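Local coordinates for oxidoreductase protein (Agrobacterium radiobacter, PDB 5UI9) that probably catalyses an NAD-dependent oxidation or reduction, as a member of the GFO/IDH/MocA family, and binds a small dihydroxy acid beside the cofactor, at residues G143-F155 and P242-I255. Residues are numbered along the deposited sequence; the frame is centred on the assembly and turned at random.
Sequences GAIGEPFWGRFSF and PETLIDIDGTQGTI
A classic beta bulge marks the pairing of strands 148-155 and 245-250: Phe149 and Trp150 both face Asp249. Asp249 O takes a nearly straight bond from Phe149 N (2.8 Å, 169°) and a weak one from Trp150 N. Asp249 N bonds back to Trp150 O (2.9 Å). With chi1 at 66°, Phe149 CG sits between the backbone N and carbonyl carbon, and the ring lies over the Asp249 backbone. Asp249 O is 3.5 Å above one ring face, toward the rim; Asp249 CB, also over a face, is 3.4 Å from Phe149 CZ. Beyond the bulge, Arg152-Asp247 and Ser154-Leu245 are regular two-bond antiparallel pairs. These strands are central in the mixed sheet of the GFO/IDH/MocA C-terminal domain. On one face Pro148, Phe153 and Ile246 pack on helices 131-141 and 175-191. There Phe153 CZ meets Ile248 CD1 at 3.8 Å, and Ile145 CD1 reaches Ile248 CG2, also at 3.8 Å. The other face meets the second subunit. Trp150 CZ3, at the ring edge, is 3.9 Å from Asp247 CB. Asp249 OD1 makes a salt bridge with Arg256; OD2 makes a salt bridge with Arg156 and a hydrogen bond with Thr234 OG1, both of the second subunit. Arg152 NE makes a salt bridge with Asp229; a water weakly links its NH1 to Asp247 OD2. Toward the bound dihydroxy acid, the Phe155 ring edge meets Pro242 O and Thr244 OG1, the latter 3.6 Å from Phe155 CD2.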
loop_
_atom_site.group_PDB
_atom_site.type_symbol
_atom_site.label_atom_id
_atom_site.label_comp_id
_atom_site.label_asym_id
_atom_site.label_seq_id
_atom_site.Cartn_x
_atom_site.Cartn_y
_atom_site.Cartn_z
ATOM N N GLY A 143 -17.751 13.190 -9.200
ATOM C CA GLY A 143 -18.658 12.125 -8.767
ATOM C C GLY A 143 -18.531 10.846 -9.579
ATOM O O GLY A 143 -19.265 9.893 -9.330
ATOM N N ALA A 144 -17.585 10.807 -10.523
ATOM C CA ALA A 144 -17.413 9.680 -11.451
ATOM C C ALA A 144 -17.308 8.294 -10.793
ATOM O O ALA A 144 -17.810 7.311 -11.343
ATOM C CB ALA A 144 -16.197 9.920 -12.336
ATOM N N ILE A 145 -16.656 8.220 -9.632
ATOM C CA ILE A 145 -16.445 6.940 -8.936
ATOM C C ILE A 145 -17.193 6.823 -7.601
ATOM O O ILE A 145 -16.926 5.900 -6.824
ATOM C CB ILE A 145 -14.941 6.643 -8.736
ATOM C CG1 ILE A 145 -14.270 7.615 -7.754
ATOM C CG2 ILE A 145 -14.223 6.662 -10.078
ATOM C CD1 ILE A 145 -13.009 7.027 -7.145
ATOM N N GLY A 146 -18.143 7.729 -7.360
ATOM C CA GLY A 146 -18.881 7.763 -6.101
ATOM C C GLY A 146 -18.043 8.305 -4.964
ATOM O O GLY A 146 -17.104 9.069 -5.192
ATOM N N GLU A 147 -18.390 7.913 -3.738
ATOM C CA GLU A 147 -17.676 8.357 -2.543
ATOM C C GLU A 147 -16.401 7.528 -2.382
ATOM O O GLU A 147 -16.481 6.302 -2.342
ATOM C CB GLU A 147 -18.538 8.190 -1.283
ATOM C CG GLU A 147 -19.835 9.001 -1.261
ATOM C CD GLU A 147 -19.641 10.510 -1.078
ATOM O OE1 GLU A 147 -18.501 10.986 -0.860
ATOM O OE2 GLU A 147 -20.659 11.238 -1.148
ATOM N N PRO A 148 -15.230 8.185 -2.267
ATOM C CA PRO A 148 -13.981 7.435 -2.050
ATOM C C PRO A 148 -13.933 6.766 -0.671
ATOM O O PRO A 148 -14.345 7.374 0.307
ATOM C CB PRO A 148 -12.904 8.516 -2.153
ATOM C CG PRO A 148 -13.590 9.780 -1.750
ATOM C CD PRO A 148 -15.017 9.647 -2.190
ATOM N N PHE A 149 -13.483 5.513 -0.611
ATOM C CA PHE A 149 -13.296 4.812 0.676
ATOM C C PHE A 149 -11.860 4.338 0.957
ATOM O O PHE A 149 -11.521 4.034 2.107
ATOM C CB PHE A 149 -14.299 3.648 0.822
ATOM C CG PHE A 149 -14.100 2.516 -0.165
ATOM C CD1 PHE A 149 -13.150 1.523 0.067
ATOM C CD2 PHE A 149 -14.897 2.422 -1.307
ATOM C CE1 PHE A 149 -12.976 0.481 -0.832
ATOM C CE2 PHE A 149 -14.734 1.379 -2.205
ATOM C CZ PHE A 149 -13.776 0.402 -1.965
ATOM N N TRP A 150 -11.026 4.258 -0.075
ATOM C CA TRP A 150 -9.675 3.752 0.080
ATOM C C TRP A 150 -8.758 4.427 -0.915
ATOM O O TRP A 150 -9.165 4.709 -2.039
ATOM C CB TRP A 150 -9.638 2.234 -0.132
ATOM C CG TRP A 150 -8.311 1.624 0.187
ATOM C CD1 TRP A 150 -7.869 1.206 1.411
ATOM C CD2 TRP A 150 -7.241 1.380 -0.729
ATOM N NE1 TRP A 150 -6.592 0.714 1.312
ATOM C CE2 TRP A 150 -6.184 0.801 0.007
ATOM C CE3 TRP A 150 -7.078 1.578 -2.106
ATOM C CZ2 TRP A 150 -4.978 0.430 -0.585
ATOM C CZ3 TRP A 150 -5.874 1.200 -2.696
ATOM C CH2 TRP A 150 -4.844 0.635 -1.933
ATOM N N GLY A 151 -7.515 4.664 -0.511
ATOM C CA GLY A 151 -6.517 5.182 -1.438
ATOM C C GLY A 151 -5.112 4.697 -1.167
ATOM O O GLY A 151 -4.798 4.270 -0.066
ATOM N N ARG A 152 -4.278 4.752 -2.201
ATOM C CA ARG A 152 -2.851 4.594 -2.057
ATOM C C ARG A 152 -2.157 5.706 -2.819
ATOM O O ARG A 152 -2.481 5.953 -3.981
ATOM C CB ARG A 152 -2.385 3.248 -2.604
ATOM C CG ARG A 152 -0.902 2.993 -2.350
ATOM C CD ARG A 152 -0.295 2.042 -3.358
ATOM N NE ARG A 152 1.116 1.792 -3.064
ATOM C CZ ARG A 152 1.946 1.108 -3.845
ATOM N NH1 ARG A 152 1.534 0.577 -4.989
ATOM N NH2 ARG A 152 3.205 0.952 -3.479
ATOM N N PHE A 153 -1.186 6.338 -2.161
ATOM C CA PHE A 153 -0.374 7.405 -2.726
ATOM C C PHE A 153 1.085 6.989 -2.556
ATOM O O PHE A 153 1.559 6.863 -1.431
ATOM C CB PHE A 153 -0.647 8.718 -1.984
ATOM C CG PHE A 153 -2.105 9.083 -1.923
ATOM C CD1 PHE A 153 -2.926 8.570 -0.913
ATOM C CD2 PHE A 153 -2.666 9.928 -2.875
ATOM C CE1 PHE A 153 -4.274 8.891 -0.863
ATOM C CE2 PHE A 153 -4.016 10.250 -2.829
ATOM C CZ PHE A 153 -4.820 9.730 -1.822
ATOM N N SER A 154 1.790 6.796 -3.667
ATOM C CA SER A 154 3.082 6.107 -3.669
ATOM C C SER A 154 4.128 6.887 -4.467
ATOM O O SER A 154 3.883 7.274 -5.602
ATOM C CB SER A 154 2.909 4.707 -4.269
ATOM O OG SER A 154 4.105 3.954 -4.181
ATOM N N PHE A 155 5.284 7.128 -3.852
ATOM C CA PHE A 155 6.423 7.759 -4.517
ATOM C C PHE A 155 7.623 6.898 -4.167
ATOM O O PHE A 155 8.178 7.019 -3.068
ATOM C CB PHE A 155 6.591 9.203 -4.021
ATOM C CG PHE A 155 7.657 9.999 -4.749
ATOM C CD1 PHE A 155 9.009 9.825 -4.467
ATOM C CD2 PHE A 155 7.299 10.981 -5.672
ATOM C CE1 PHE A 155 9.979 10.570 -5.123
ATOM C CE2 PHE A 155 8.265 11.730 -6.325
ATOM C CZ PHE A 155 9.607 11.523 -6.048
ATOM N N PRO A 242 9.619 12.256 -11.177
ATOM C CA PRO A 242 9.098 12.469 -9.824
ATOM C C PRO A 242 7.595 12.171 -9.748
ATOM O O PRO A 242 6.813 12.963 -9.189
ATOM C CB PRO A 242 9.344 13.966 -9.637
ATOM C CG PRO A 242 9.044 14.522 -10.994
ATOM C CD PRO A 242 9.371 13.445 -12.009
ATOM N N GLU A 243 7.190 11.042 -10.316
ATOM C CA GLU A 243 5.782 10.688 -10.387
ATOM C C GLU A 243 5.295 10.070 -9.088
ATOM O O GLU A 243 5.940 9.169 -8.540
ATOM C CB GLU A 243 5.536 9.686 -11.513
ATOM C CG GLU A 243 5.844 10.214 -12.895
ATOM C CD GLU A 243 5.900 9.107 -13.927
ATOM O OE1 GLU A 243 6.877 9.046 -14.696
ATOM O OE2 GLU A 243 4.979 8.273 -13.954
ATOM N N THR A 244 4.139 10.543 -8.626
ATOM C CA THR A 244 3.391 9.923 -7.542
ATOM C C THR A 244 2.267 9.072 -8.154
ATOM O O THR A 244 1.428 9.591 -8.901
ATOM C CB THR A 244 2.788 10.991 -6.603
ATOM O OG1 THR A 244 3.834 11.815 -6.062
ATOM C CG2 THR A 244 2.005 10.335 -5.457
ATOM N N LEU A 245 2.258 7.774 -7.838
ATOM C CA LEU A 245 1.247 6.847 -8.340
ATOM C C LEU A 245 0.081 6.798 -7.357
ATOM O O LEU A 245 0.284 6.791 -6.147
ATOM C CB LEU A 245 1.854 5.449 -8.548
ATOM C CG LEU A 245 3.170 5.444 -9.339
ATOM C CD1 LEU A 245 3.632 4.019 -9.612
ATOM C CD2 LEU A 245 3.046 6.235 -10.642
ATOM N N ILE A 246 -1.140 6.776 -7.879
ATOM C CA ILE A 246 -2.328 6.939 -7.045
ATOM C C ILE A 246 -3.418 5.939 -7.418
ATOM O O ILE A 246 -3.804 5.835 -8.586
ATOM C CB ILE A 246 -2.872 8.389 -7.103
ATOM C CG1 ILE A 246 -1.816 9.368 -6.561
ATOM C CG2 ILE A 246 -4.164 8.508 -6.292
ATOM C CD1 ILE A 246 -2.187 10.825 -6.662
ATOM N N ASP A 247 -3.885 5.198 -6.411
ATOM C CA ASP A 247 -5.063 4.342 -6.524
ATOM C C ASP A 247 -6.129 4.933 -5.621
ATOM O O ASP A 247 -5.828 5.286 -4.488
ATOM C CB ASP A 247 -4.769 2.911 -6.051
ATOM C CG ASP A 247 -3.623 2.243 -6.810
ATOM O OD1 ASP A 247 -3.100 2.808 -7.794
ATOM O OD2 ASP A 247 -3.242 1.134 -6.398
ATOM N N ILE A 248 -7.355 5.057 -6.127
ATOM C CA ILE A 248 -8.513 5.404 -5.308
ATOM C C ILE A 248 -9.640 4.431 -5.619
ATOM O O ILE A 248 -9.944 4.202 -6.791
ATOM C CB ILE A 248 -9.036 6.835 -5.595
ATOM C CG1 ILE A 248 -7.910 7.883 -5.567
ATOM C CG2 ILE A 248 -10.146 7.210 -4.610
ATOM C CD1 ILE A 248 -7.343 8.170 -4.194
ATOM N N ASP A 249 -10.265 3.878 -4.578
ATOM C CA ASP A 249 -11.476 3.074 -4.726
ATOM C C ASP A 249 -12.665 3.845 -4.165
ATOM O O ASP A 249 -12.598 4.386 -3.054
ATOM C CB ASP A 249 -11.344 1.739 -3.990
ATOM C CG ASP A 249 -10.327 0.796 -4.624
ATOM O OD1 ASP A 249 -9.677 1.169 -5.631
ATOM O OD2 ASP A 249 -10.192 -0.339 -4.100
ATOM N N GLY A 250 -13.744 3.897 -4.943
ATOM C CA GLY A 250 -14.996 4.512 -4.520
ATOM C C GLY A 250 -16.159 3.552 -4.657
ATOM O O GLY A 250 -16.022 2.464 -5.227
ATOM N N THR A 251 -17.310 3.968 -4.143
ATOM C CA THR A 251 -18.519 3.132 -4.150
ATOM C C THR A 251 -19.020 2.765 -5.555
ATOM O O THR A 251 -19.639 1.713 -5.727
ATOM C CB THR A 251 -19.678 3.809 -3.386
ATOM O OG1 THR A 251 -19.905 5.115 -3.927
ATOM C CG2 THR A 251 -19.360 3.920 -1.891
ATOM N N GLN A 252 -18.753 3.623 -6.543
ATOM C CA GLN A 252 -19.181 3.399 -7.936
ATOM C C GLN A 252 -18.027 3.245 -8.942
ATOM O O GLN A 252 -18.275 3.197 -10.152
ATOM C CB GLN A 252 -20.091 4.547 -8.392
ATOM C CG GLN A 252 -21.391 4.671 -7.617
ATOM C CD GLN A 252 -22.167 5.935 -7.969
ATOM O OE1 GLN A 252 -21.908 6.585 -8.988
ATOM N NE2 GLN A 252 -23.125 6.292 -7.118
ATOM N N GLY A 253 -16.779 3.162 -8.474
ATOM C CA GLY A 253 -15.656 3.087 -9.404
ATOM C C GLY A 253 -14.265 3.165 -8.816
ATOM O O GLY A 253 -14.078 3.097 -7.599
ATOM N N THR A 254 -13.290 3.314 -9.709
ATOM C CA THR A 254 -11.878 3.387 -9.351
ATOM C C THR A 254 -11.134 4.435 -10.168
ATOM O O THR A 254 -11.474 4.686 -11.330
ATOM C CB THR A 254 -11.159 2.050 -9.600
ATOM O OG1 THR A 254 -11.415 1.602 -10.937
ATOM C CG2 THR A 254 -11.612 1.002 -8.610
ATOM N N ILE A 255 -10.114 5.031 -9.551
ATOM C CA ILE A 255 -9.113 5.820 -10.257
ATOM C C ILE A 255 -7.778 5.100 -10.106
ATOM O O ILE A 255 -7.421 4.683 -9.005
ATOM C CB ILE A 255 -8.987 7.255 -9.688
ATOM C CG1 ILE A 255 -10.280 8.049 -9.913
ATOM C CG2 ILE A 255 -7.793 7.982 -10.308
ATOM C CD1 ILE A 255 -10.359 9.337 -9.109
HETATM O O HOH W 1 -0.017 1.643 -6.901
#